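Local coordinates for genome polyprotein (Chicken sicinivirus JSY, PDB 6QWT), which probably copies the viral RNA genome as its RNA-dependent RNA polymerase, the 3Dpol domain at the C-terminal end of a picornaviral polyprotein, at residues G103-G111 with L118-V126; D238-F246 with Y287-S295. All coordinates share one frame; numbering follows the deposited sequence.

Interaction 1: G103-G111 with L118-V126; sequences GIDMNQSAG and LNRRSLFDV. Unlike the reference sequence in segment 118-126: Leu118 (reference Arg).
Arg120 gives its guanidinium to the backbone of residues 105-109. NH1 donates to Asp105 O at 2.7 Å with a bent N-H...O angle of 138°, while a weak bond of 2.9 Å joins NE to Ser109 O. Two waters in the guanidinium plane extend the grip: one accepts from both NH1 and Asp105 N, the other accepts from NH2 and donates to Ser109 O. The Asp105 carboxylate stays 5.8 Å from Arg120 NH1, measured from OD2, and instead takes the N-H of Asn107 in an Asx turn.

Extended from CG to NE, the Arg120 chain threads past the type I turn of 105-108, its CG 3.4 Å from Gln108 O. Gln108 CB sits over one guanidinium face, offset toward the rim. Ala110 packs beside the start of the same chain and touches Leu123 CD1 with its methyl; its N-H is linked through another water to Leu118 O.

Farther out, Met106 lays CG against CA and CD of Arg121. With torsions near 60° at both chi2 and chi3 the Met106 chain folds back, and SD comes within 3.5 Å of Phe124 CD2 in an oblique Met-aromatic contact. Ile104 CD1 reaches the same ring at CZ, 3.7 Å away. Helix 180-189 adds Ile180 and Ile183 against Arg120.

A buried cation held by two carbonyls and two waters ties the irregular segment 103-111 to the chain leading into strand 124-126, probably in the fingers region. Its charge is probably stabilised by those dipoles and waters, with Asp105 at most a longer-range contribution.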
ATOM      1  N   GLY A 103     -11.258 -13.564  -3.418  1.00 38.93           N
ATOM      2  CA  GLY A 103     -10.317 -14.635  -3.173  1.00 38.48           C
ATOM      3  C   GLY A 103      -8.894 -14.221  -3.498  1.00 39.78           C
ATOM      4  O   GLY A 103      -8.611 -13.112  -3.953  1.00 37.44           O
ATOM      5  N   ILE A 104      -7.972 -15.153  -3.255  1.00 39.79           N
ATOM      6  CA  ILE A 104      -6.557 -14.861  -3.446  1.00 40.71           C
ATOM      7  C   ILE A 104      -6.230 -14.801  -4.934  1.00 42.83           C
ATOM      8  O   ILE A 104      -6.909 -15.404  -5.776  1.00 44.22           O
ATOM      9  CB  ILE A 104      -5.678 -15.905  -2.732  1.00 37.61           C
ATOM     10  CG1 ILE A 104      -5.975 -17.309  -3.261  1.00 33.04           C
ATOM     11  CG2 ILE A 104      -5.880 -15.841  -1.225  1.00 37.52           C
ATOM     12  CD1 ILE A 104      -5.036 -18.364  -2.725  1.00 36.73           C
ATOM     13  N   ASP A 105      -5.175 -14.058  -5.259  1.00 42.40           N
ATOM     14  CA  ASP A 105      -4.663 -13.984  -6.623  1.00 39.24           C
ATOM     15  C   ASP A 105      -3.799 -15.212  -6.880  1.00 42.20           C
ATOM     16  O   ASP A 105      -2.711 -15.344  -6.312  1.00 44.83           O
ATOM     17  CB  ASP A 105      -3.868 -12.697  -6.819  1.00 41.11           C
ATOM     18  CG  ASP A 105      -3.590 -12.398  -8.277  1.00 42.68           C
ATOM     19  OD1 ASP A 105      -3.532 -11.204  -8.632  1.00 44.49           O
ATOM     20  OD2 ASP A 105      -3.426 -13.352  -9.069  1.00 42.05           O
ATOM     21  N   MET A 106      -4.278 -16.113  -7.740  1.00 40.97           N
ATOM     22  CA  MET A 106      -3.544 -17.342  -8.018  1.00 39.76           C
ATOM     23  C   MET A 106      -2.291 -17.109  -8.853  1.00 44.03           C
ATOM     24  O   MET A 106      -1.485 -18.035  -8.998  1.00 40.89           O
ATOM     25  CB  MET A 106      -4.461 -18.344  -8.721  1.00 37.95           C
ATOM     26  CG  MET A 106      -4.251 -19.789  -8.296  1.00 44.65           C
ATOM     27  SD  MET A 106      -4.541 -20.080  -6.537  1.00 45.59           S
ATOM     28  CE  MET A 106      -6.263 -19.609  -6.383  1.00 44.85           C
ATOM     29  N   ASN A 107      -2.101 -15.906  -9.392  1.00 40.39           N
ATOM     30  CA  ASN A 107      -0.943 -15.610 -10.221  1.00 42.74           C
ATOM     31  C   ASN A 107       0.215 -15.001  -9.444  1.00 47.90           C
ATOM     32  O   ASN A 107       1.302 -14.839 -10.009  1.00 47.15           O
ATOM     33  CB  ASN A 107      -1.339 -14.668 -11.361  1.00 43.02           C
ATOM     34  CG  ASN A 107      -2.187 -15.354 -12.407  1.00 48.47           C
ATOM     35  OD1 ASN A 107      -1.925 -16.498 -12.781  1.00 52.94           O
ATOM     36  ND2 ASN A 107      -3.217 -14.663 -12.882  1.00 50.13           N
ATOM     37  N   GLN A 108       0.017 -14.658  -8.175  1.00 46.06           N
ATOM     38  CA  GLN A 108       1.103 -14.103  -7.387  1.00 40.85           C
ATOM     39  C   GLN A 108       2.019 -15.220  -6.889  1.00 36.09           C
ATOM     40  O   GLN A 108       1.698 -16.409  -6.967  1.00 40.34           O
ATOM     41  CB  GLN A 108       0.553 -13.281  -6.224  1.00 39.00           C
ATOM     42  CG  GLN A 108       0.057 -11.903  -6.630  1.00 36.92           C
ATOM     43  CD  GLN A 108      -0.398 -11.071  -5.445  1.00 52.56           C
ATOM     44  OE1 GLN A 108      -1.558 -10.666  -5.364  1.00 52.63           O
ATOM     45  NE2 GLN A 108       0.519 -10.808  -4.519  1.00 50.60           N
ATOM     46  N   SER A 109       3.182 -14.820  -6.382  1.00 37.55           N
ATOM     47  CA  SER A 109       4.166 -15.787  -5.917  1.00 34.28           C
ATOM     48  C   SER A 109       3.628 -16.589  -4.738  1.00 34.53           C
ATOM     49  O   SER A 109       2.820 -16.104  -3.942  1.00 31.82           O
ATOM     50  CB  SER A 109       5.459 -15.082  -5.512  1.00 34.62           C
ATOM     51  OG  SER A 109       6.373 -16.001  -4.936  1.00 37.60           O
ATOM     52  N   ALA A 110       4.082 -17.836  -4.635  1.00 32.69           N
ATOM     53  CA  ALA A 110       3.704 -18.683  -3.513  1.00 32.42           C
ATOM     54  C   ALA A 110       4.549 -18.429  -2.272  1.00 32.53           C
ATOM     55  O   ALA A 110       4.197 -18.916  -1.192  1.00 30.52           O
ATOM     56  CB  ALA A 110       3.795 -20.156  -3.912  1.00 32.90           C
ATOM     57  N   GLY A 111       5.644 -17.681  -2.397  1.00 34.45           N
ATOM     58  CA  GLY A 111       6.477 -17.360  -1.258  1.00 31.58           C
ATOM     59  C   GLY A 111       7.359 -18.516  -0.833  1.00 30.60           C
ATOM     60  O   GLY A 111       7.292 -19.630  -1.356  1.00 30.43           O
ATOM     61  N   LEU A 118       7.724 -24.254  -7.116  1.00 48.44           N
ATOM     62  CA  LEU A 118       6.281 -24.374  -7.263  1.00 42.12           C
ATOM     63  C   LEU A 118       5.657 -22.988  -7.317  1.00 43.40           C
ATOM     64  O   LEU A 118       6.125 -22.057  -6.658  1.00 42.59           O
ATOM     65  CB  LEU A 118       5.688 -25.180  -6.102  1.00 40.83           C
ATOM     66  CG  LEU A 118       4.629 -26.243  -6.384  1.00 54.62           C
ATOM     67  CD1 LEU A 118       4.896 -26.942  -7.707  1.00 54.30           C
ATOM     68  CD2 LEU A 118       4.586 -27.249  -5.242  1.00 47.20           C
ATOM     69  N   ASN A 119       4.591 -22.867  -8.101  1.00 44.57           N
ATOM     70  CA  ASN A 119       3.814 -21.641  -8.150  1.00 40.50           C
ATOM     71  C   ASN A 119       2.540 -21.814  -7.324  1.00 41.52           C
ATOM     72  O   ASN A 119       2.282 -22.872  -6.744  1.00 40.74           O
ATOM     73  CB  ASN A 119       3.515 -21.246  -9.600  1.00 41.14           C
ATOM     74  CG  ASN A 119       2.558 -22.203 -10.293  1.00 43.98           C
ATOM     75  OD1 ASN A 119       2.261 -23.288  -9.792  1.00 48.66           O
ATOM     76  ND2 ASN A 119       2.069 -21.799 -11.460  1.00 44.25           N
ATOM     77  N   ARG A 120       1.731 -20.754  -7.267  1.00 39.15           N
ATOM     78  CA  ARG A 120       0.578 -20.754  -6.372  1.00 40.92           C
ATOM     79  C   ARG A 120      -0.492 -21.730  -6.842  1.00 41.80           C
ATOM     80  O   ARG A 120      -1.039 -22.497  -6.040  1.00 42.73           O
ATOM     81  CB  ARG A 120       0.006 -19.342  -6.253  1.00 40.58           C
ATOM     82  CG  ARG A 120       0.281 -18.686  -4.913  1.00 39.94           C
ATOM     83  CD  ARG A 120      -0.584 -17.458  -4.696  1.00 35.02           C
ATOM     84  NE  ARG A 120      -0.019 -16.593  -3.667  1.00 37.57           N
ATOM     85  CZ  ARG A 120      -0.565 -15.453  -3.264  1.00 35.80           C
ATOM     86  NH1 ARG A 120      -1.698 -15.031  -3.804  1.00 38.02           N
ATOM     87  NH2 ARG A 120       0.025 -14.733  -2.320  1.00 34.50           N
ATOM     88  N   ARG A 121      -0.799 -21.721  -8.144  1.00 45.00           N
ATOM     89  CA  ARG A 121      -1.884 -22.549  -8.666  1.00 46.47           C
ATOM     90  C   ARG A 121      -1.631 -24.036  -8.435  1.00 45.74           C
ATOM     91  O   ARG A 121      -2.584 -24.808  -8.269  1.00 47.20           O
ATOM     92  CB  ARG A 121      -2.083 -22.262 -10.158  1.00 47.21           C
ATOM     93  CG  ARG A 121      -3.160 -23.101 -10.833  1.00 44.56           C
ATOM     94  CD  ARG A 121      -4.516 -22.927 -10.164  1.00 52.88           C
ATOM     95  NE  ARG A 121      -5.527 -23.823 -10.721  1.00 52.53           N
ATOM     96  CZ  ARG A 121      -5.747 -25.061 -10.290  1.00 56.62           C
ATOM     97  NH1 ARG A 121      -5.025 -25.557  -9.292  1.00 52.58           N
ATOM     98  NH2 ARG A 121      -6.686 -25.808 -10.856  1.00 56.10           N
ATOM     99  N   SER A 122      -0.365 -24.454  -8.403  1.00 43.97           N
ATOM    100  CA  SER A 122      -0.049 -25.870  -8.250  1.00 45.94           C
ATOM    101  C   SER A 122      -0.481 -26.431  -6.903  1.00 47.66           C
ATOM    102  O   SER A 122      -0.689 -27.643  -6.793  1.00 49.42           O
ATOM    103  CB  SER A 122       1.452 -26.094  -8.436  1.00 49.70           C
ATOM    104  OG  SER A 122       1.860 -25.740  -9.747  1.00 55.78           O
ATOM    105  N   LEU A 123      -0.623 -25.589  -5.883  1.00 48.80           N
ATOM    106  CA  LEU A 123      -0.913 -26.050  -4.532  1.00 47.67           C
ATOM    107  C   LEU A 123      -2.400 -26.242  -4.260  1.00 45.25           C
ATOM    108  O   LEU A 123      -2.763 -26.599  -3.135  1.00 45.25           O
ATOM    109  CB  LEU A 123      -0.326 -25.070  -3.512  1.00 46.13           C
ATOM    110  CG  LEU A 123       1.172 -24.811  -3.648  1.00 44.63           C
ATOM    111  CD1 LEU A 123       1.563 -23.514  -2.963  1.00 38.14           C
ATOM    112  CD2 LEU A 123       1.955 -25.982  -3.081  1.00 40.70           C
ATOM    113  N   PHE A 124      -3.265 -26.028  -5.252  1.00 46.62           N
ATOM    114  CA  PHE A 124      -4.705 -26.115  -5.054  1.00 49.88           C
ATOM    115  C   PHE A 124      -5.330 -27.068  -6.064  1.00 52.51           C
ATOM    116  O   PHE A 124      -4.876 -27.179  -7.208  1.00 52.50           O
ATOM    117  CB  PHE A 124      -5.379 -24.738  -5.173  1.00 43.77           C
ATOM    118  CG  PHE A 124      -4.864 -23.723  -4.192  1.00 43.65           C
ATOM    119  CD1 PHE A 124      -5.443 -23.596  -2.940  1.00 43.02           C
ATOM    120  CD2 PHE A 124      -3.807 -22.893  -4.526  1.00 39.15           C
ATOM    121  CE1 PHE A 124      -4.972 -22.660  -2.036  1.00 39.96           C
ATOM    122  CE2 PHE A 124      -3.333 -21.956  -3.629  1.00 39.46           C
ATOM    123  CZ  PHE A 124      -3.917 -21.839  -2.383  1.00 42.05           C
ATOM    124  N   ASP A 125      -6.386 -27.750  -5.624  1.00 53.46           N
ATOM    125  CA  ASP A 125      -7.209 -28.595  -6.477  1.00 51.64           C
ATOM    126  C   ASP A 125      -8.624 -28.040  -6.505  1.00 51.67           C
ATOM    127  O   ASP A 125      -9.153 -27.615  -5.474  1.00 52.86           O
ATOM    128  CB  ASP A 125      -7.224 -30.046  -5.980  1.00 52.14           C
ATOM    129  CG  ASP A 125      -5.834 -30.576  -5.687  1.00 58.72           C
ATOM    130  OD1 ASP A 125      -4.950 -30.444  -6.561  1.00 60.10           O
ATOM    131  OD2 ASP A 125      -5.625 -31.125  -4.584  1.00 54.49           O
ATOM    132  N   VAL A 126      -9.234 -28.037  -7.687  1.00 56.13           N
ATOM    133  CA  VAL A 126     -10.598 -27.538  -7.841  1.00 56.09           C
ATOM    134  C   VAL A 126     -11.555 -28.647  -7.417  1.00 62.07           C
ATOM    135  O   VAL A 126     -11.639 -29.691  -8.067  1.00 64.25           O
ATOM    136  CB  VAL A 126     -10.872 -27.080  -9.276  1.00 55.97           C
ATOM    137  CG1 VAL A 126     -12.316 -26.616  -9.420  1.00 53.97           C
ATOM    138  CG2 VAL A 126      -9.906 -25.970  -9.666  1.00 52.60           C
TER
HETATM  139  O   HOH W   1      -3.448 -12.843  -2.914  1.00 32.00           O
HETATM  140  O   HOH W   2       0.007 -19.706  -9.909  1.00 41.08           O
HETATM  141  O   HOH W   3       2.406 -15.975  -1.211  1.00 29.95           O
HETATM  142  O   HOH W   4       5.775 -19.319  -6.531  1.00 38.53           O

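Interaction 2: D238-F246 with Y287-S295; sequences DSTIPSVVF and YIMKGGNPS
Lys290, at the end of strand 285-290, passes Ser243 with its CG 4.2 Å from Ser243 OG, and its ammonium goes on to salt bridges with Asp62 and Asp64. At Gly291 the strand has ended; Ser243 OG lies close to the Gly291 N-H, but at a poor angle for a bond. Gly292 N donates to Ile241 O, 2.7 Å away, in the carbonyl plane and nearly straight (158°). Gly292 CA lies 3.2 Å from Asp238 O, where a CB would clash with that oxygen, and its phi is also positive.

That same carbonyl accepts from Asn293 N at 3.1 Å, so two successive N-H groups fasten the loop to helix 237-240 and to the turn that follows it. With CG anti to the backbone N (chi1 -173°), the Asn293 side chain crosses that of Phe246 at about a right angle, amide and ring planes 81° apart, and Asn293 ND2 lies 3.5 Å from Phe246 CZ. ND2 also makes weak hydrogen bonds to Thr300 and Asn304. Ser295 CB abuts Asp238 OD2 at 3.2 Å.

By sequence, Asp238 matches the second aspartate of motif A and Gly291-Ser295 the glycine-rich motif B loop, the pairing that in picornaviral polymerases borders the palm's nucleotide-binding site.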
ATOM      1  N   ASP A 238       7.804   1.976   6.282  1.00 31.98           N
ATOM      2  CA  ASP A 238       7.857   0.543   6.542  1.00 37.45           C
ATOM      3  C   ASP A 238       9.011   0.141   7.451  1.00 38.89           C
ATOM      4  O   ASP A 238       9.024  -0.994   7.939  1.00 38.80           O
ATOM      5  CB  ASP A 238       7.944  -0.222   5.220  1.00 41.52           C
ATOM      6  CG  ASP A 238       6.801   0.114   4.281  1.00 46.01           C
ATOM      7  OD1 ASP A 238       5.631  -0.011   4.702  1.00 44.42           O
ATOM      8  OD2 ASP A 238       7.073   0.510   3.128  1.00 51.38           O
ATOM      9  N   SER A 239       9.971   1.033   7.690  1.00 35.14           N
ATOM     10  CA  SER A 239      11.059   0.764   8.620  1.00 35.69           C
ATOM     11  C   SER A 239      10.899   1.482   9.953  1.00 34.78           C
ATOM     12  O   SER A 239      11.375   0.977  10.976  1.00 32.33           O
ATOM     13  CB  SER A 239      12.403   1.164   7.997  1.00 33.35           C
ATOM     14  OG  SER A 239      12.744   0.303   6.925  1.00 37.20           O
ATOM     15  N   THR A 240      10.227   2.630   9.972  1.00 29.04           N
ATOM     16  CA  THR A 240      10.184   3.480  11.154  1.00 28.15           C
ATOM     17  C   THR A 240       9.013   3.180  12.083  1.00 29.41           C
ATOM     18  O   THR A 240       8.965   3.739  13.185  1.00 28.58           O
ATOM     19  CB  THR A 240      10.131   4.951  10.736  1.00 27.82           C
ATOM     20  OG1 THR A 240       9.071   5.139   9.790  1.00 27.62           O
ATOM     21  CG2 THR A 240      11.449   5.368  10.100  1.00 31.63           C
ATOM     22  N   ILE A 241       8.073   2.331  11.678  1.00 25.37           N
ATOM     23  CA  ILE A 241       6.934   2.005  12.533  1.00 29.85           C
ATOM     24  C   ILE A 241       7.441   1.256  13.759  1.00 28.22           C
ATOM     25  O   ILE A 241       8.099   0.213  13.623  1.00 25.21           O
ATOM     26  CB  ILE A 241       5.880   1.179  11.785  1.00 26.65           C
ATOM     27  CG1 ILE A 241       5.099   2.060  10.809  1.00 23.52           C
ATOM     28  CG2 ILE A 241       4.929   0.525  12.774  1.00 26.37           C
ATOM     29  CD1 ILE A 241       4.338   1.265   9.775  1.00 23.17           C
ATOM     30  N   PRO A 242       7.172   1.746  14.963  1.00 27.48           N
ATOM     31  CA  PRO A 242       7.669   1.070  16.163  1.00 29.31           C
ATOM     32  C   PRO A 242       6.833  -0.145  16.532  1.00 27.55           C
ATOM     33  O   PRO A 242       5.627  -0.206  16.275  1.00 22.67           O
ATOM     34  CB  PRO A 242       7.577   2.157  17.240  1.00 26.81           C
ATOM     35  CG  PRO A 242       6.501   3.055  16.771  1.00 25.86           C
ATOM     36  CD  PRO A 242       6.547   3.043  15.270  1.00 24.31           C
ATOM     37  N   SER A 243       7.507  -1.119  17.148  1.00 22.74           N
ATOM     38  CA  SER A 243       6.847  -2.349  17.569  1.00 27.60           C
ATOM     39  C   SER A 243       5.656  -2.065  18.475  1.00 23.11           C
ATOM     40  O   SER A 243       4.629  -2.751  18.396  1.00 25.41           O
ATOM     41  CB  SER A 243       7.844  -3.255  18.295  1.00 22.61           C
ATOM     42  OG  SER A 243       8.621  -3.996  17.378  1.00 34.76           O
ATOM     43  N   VAL A 244       5.778  -1.059  19.342  1.00 21.12           N
ATOM     44  CA  VAL A 244       4.784  -0.842  20.386  1.00 23.47           C
ATOM     45  C   VAL A 244       3.415  -0.525  19.795  1.00 22.89           C
ATOM     46  O   VAL A 244       2.384  -0.895  20.372  1.00 22.40           O
ATOM     47  CB  VAL A 244       5.279   0.262  21.348  1.00 24.01           C
ATOM     48  CG1 VAL A 244       5.404   1.599  20.624  1.00 23.08           C
ATOM     49  CG2 VAL A 244       4.374   0.365  22.571  1.00 21.51           C
ATOM     50  N   VAL A 245       3.370   0.130  18.632  1.00 19.95           N
ATOM     51  CA  VAL A 245       2.083   0.452  18.018  1.00 20.37           C
ATOM     52  C   VAL A 245       1.382  -0.818  17.548  1.00 23.98           C
ATOM     53  O   VAL A 245       0.187  -1.021  17.808  1.00 19.34           O
ATOM     54  CB  VAL A 245       2.271   1.457  16.865  1.00 21.11           C
ATOM     55  CG1 VAL A 245       0.928   1.788  16.232  1.00 20.67           C
ATOM     56  CG2 VAL A 245       2.946   2.724  17.365  1.00 18.97           C
ATOM     57  N   PHE A 246       2.112  -1.695  16.853  1.00 22.41           N
ATOM     58  CA  PHE A 246       1.540  -2.969  16.420  1.00 22.93           C
ATOM     59  C   PHE A 246       1.100  -3.810  17.611  1.00 22.45           C
ATOM     60  O   PHE A 246       0.035  -4.437  17.579  1.00 20.60           O
ATOM     61  CB  PHE A 246       2.555  -3.746  15.581  1.00 24.44           C
ATOM     62  CG  PHE A 246       2.522  -3.412  14.122  1.00 23.59           C
ATOM     63  CD1 PHE A 246       1.374  -3.621  13.378  1.00 23.40           C
ATOM     64  CD2 PHE A 246       3.641  -2.894  13.492  1.00 28.56           C
ATOM     65  CE1 PHE A 246       1.340  -3.315  12.030  1.00 27.21           C
ATOM     66  CE2 PHE A 246       3.614  -2.588  12.143  1.00 29.95           C
ATOM     67  CZ  PHE A 246       2.462  -2.797  11.412  1.00 26.42           C
ATOM     68  N   TYR A 287      17.726 -12.629   8.068  1.00 25.47           N
ATOM     69  CA  TYR A 287      17.709 -11.674   9.167  1.00 26.31           C
ATOM     70  C   TYR A 287      16.287 -11.536   9.695  1.00 26.09           C
ATOM     71  O   TYR A 287      15.316 -11.941   9.051  1.00 22.11           O
ATOM     72  CB  TYR A 287      18.265 -10.311   8.734  1.00 24.93           C
ATOM     73  CG  TYR A 287      17.509  -9.679   7.588  1.00 24.44           C
ATOM     74  CD1 TYR A 287      17.788 -10.022   6.270  1.00 26.03           C
ATOM     75  CD2 TYR A 287      16.512  -8.741   7.824  1.00 27.04           C
ATOM     76  CE1 TYR A 287      17.095  -9.449   5.219  1.00 27.74           C
ATOM     77  CE2 TYR A 287      15.812  -8.162   6.779  1.00 26.08           C
ATOM     78  CZ  TYR A 287      16.109  -8.518   5.481  1.00 27.75           C
ATOM     79  OH  TYR A 287      15.416  -7.945   4.439  1.00 29.09           O
ATOM     80  N   ILE A 288      16.190 -10.962  10.891  1.00 26.48           N
ATOM     81  CA  ILE A 288      14.922 -10.674  11.544  1.00 24.42           C
ATOM     82  C   ILE A 288      14.830  -9.167  11.728  1.00 28.23           C
ATOM     83  O   ILE A 288      15.806  -8.529  12.139  1.00 27.10           O
ATOM     84  CB  ILE A 288      14.799 -11.407  12.895  1.00 28.57           C
ATOM     85  CG1 ILE A 288      14.334 -12.850  12.678  1.00 29.61           C
ATOM     86  CG2 ILE A 288      13.851 -10.669  13.838  1.00 24.00           C
ATOM     87  CD1 ILE A 288      14.501 -13.737  13.897  1.00 26.94           C
ATOM     88  N   MET A 289      13.674  -8.599  11.397  1.00 28.52           N
ATOM     89  CA  MET A 289      13.414  -7.182  11.594  1.00 25.81           C
ATOM     90  C   MET A 289      12.554  -7.006  12.839  1.00 27.07           C
ATOM     91  O   MET A 289      11.448  -7.551  12.917  1.00 25.50           O
ATOM     92  CB  MET A 289      12.728  -6.572  10.372  1.00 23.51           C
ATOM     93  CG  MET A 289      13.680  -6.223   9.237  1.00 34.64           C
ATOM     94  SD  MET A 289      14.849  -4.918   9.690  1.00 49.92           S
ATOM     95  CE  MET A 289      16.087  -5.075   8.404  1.00 38.53           C
ATOM     96  N   LYS A 290      13.069  -6.262  13.812  1.00 29.96           N
ATOM     97  CA  LYS A 290      12.313  -5.881  15.001  1.00 29.35           C
ATOM     98  C   LYS A 290      11.788  -4.470  14.770  1.00 27.36           C
ATOM     99  O   LYS A 290      12.569  -3.516  14.693  1.00 27.04           O
ATOM    100  CB  LYS A 290      13.184  -5.959  16.253  1.00 28.79           C
ATOM    101  CG  LYS A 290      12.467  -5.603  17.545  1.00 32.44           C
ATOM    102  CD  LYS A 290      13.375  -5.826  18.748  1.00 37.12           C
ATOM    103  CE  LYS A 290      12.732  -5.336  20.034  1.00 40.12           C
ATOM    104  NZ  LYS A 290      12.634  -3.852  20.083  1.00 36.77           N
ATOM    105  N   GLY A 291      10.470  -4.340  14.647  1.00 28.33           N
ATOM    106  CA  GLY A 291       9.858  -3.098  14.228  1.00 28.28           C
ATOM    107  C   GLY A 291       9.611  -3.061  12.728  1.00 29.99           C
ATOM    108  O   GLY A 291      10.104  -3.888  11.959  1.00 27.55           O
ATOM    109  N   GLY A 292       8.818  -2.074  12.304  1.00 32.86           N
ATOM    110  CA  GLY A 292       8.419  -1.965  10.908  1.00 30.76           C
ATOM    111  C   GLY A 292       7.490  -3.098  10.494  1.00 31.80           C
ATOM    112  O   GLY A 292       7.065  -3.919  11.300  1.00 35.14           O
ATOM    113  N   ASN A 293       7.175  -3.135   9.195  1.00 34.31           N
ATOM    114  CA  ASN A 293       6.320  -4.174   8.608  1.00 40.22           C
ATOM    115  C   ASN A 293       6.789  -4.349   7.173  1.00 41.32           C
ATOM    116  O   ASN A 293       7.070  -3.340   6.506  1.00 45.55           O
ATOM    117  CB  ASN A 293       4.831  -3.765   8.658  1.00 43.01           C
ATOM    118  CG  ASN A 293       3.852  -4.888   8.221  1.00 48.78           C
ATOM    119  OD1 ASN A 293       4.251  -5.950   7.773  1.00 50.30           O
ATOM    120  ND2 ASN A 293       2.560  -4.629   8.373  1.00 49.38           N
ATOM    121  N   PRO A 294       6.951  -5.588   6.691  1.00 39.21           N
ATOM    122  CA  PRO A 294       7.128  -5.797   5.251  1.00 41.59           C
ATOM    123  C   PRO A 294       6.102  -5.038   4.426  1.00 46.94           C
ATOM    124  O   PRO A 294       4.902  -5.076   4.705  1.00 50.74           O
ATOM    125  CB  PRO A 294       6.947  -7.307   5.101  1.00 41.15           C
ATOM    126  CG  PRO A 294       7.489  -7.857   6.374  1.00 43.08           C
ATOM    127  CD  PRO A 294       7.169  -6.843   7.443  1.00 40.53           C
ATOM    128  N   SER A 295       6.586  -4.382   3.377  1.00 53.33           N
ATOM    129  CA  SER A 295       5.755  -3.561   2.507  1.00 58.21           C
ATOM    130  C   SER A 295       5.178  -4.390   1.362  1.00 59.01           C
ATOM    131  O   SER A 295       5.933  -4.961   0.566  1.00 54.70           O
ATOM    132  CB  SER A 295       6.576  -2.400   1.946  1.00 60.07           C
ATOM    133  OG  SER A 295       7.928  -2.781   1.729  1.00 51.07           O
TER

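How the interactions relate
From the N terminus, interaction 1 comes first and closes a short loop: six residues separate its segments, and the chain turns back from beyond strand 101-102 into strand 124-126. Interaction 2 opens only after this loop is complete, so the two stand in series, neither nested nor crossed. Its loop is longer, 40 residues running through helices 243-256 and 267-276 and the hairpin of strands 277-282 and 285-290, and it ties the chain after strand 230-235 to the loop leaving that hairpin. The two interactions do not touch. Interaction 1 joins two turns of chain in a peripheral part, probably of the fingers; interaction 2 probably lies in the palm, where the chain returns from the fingers.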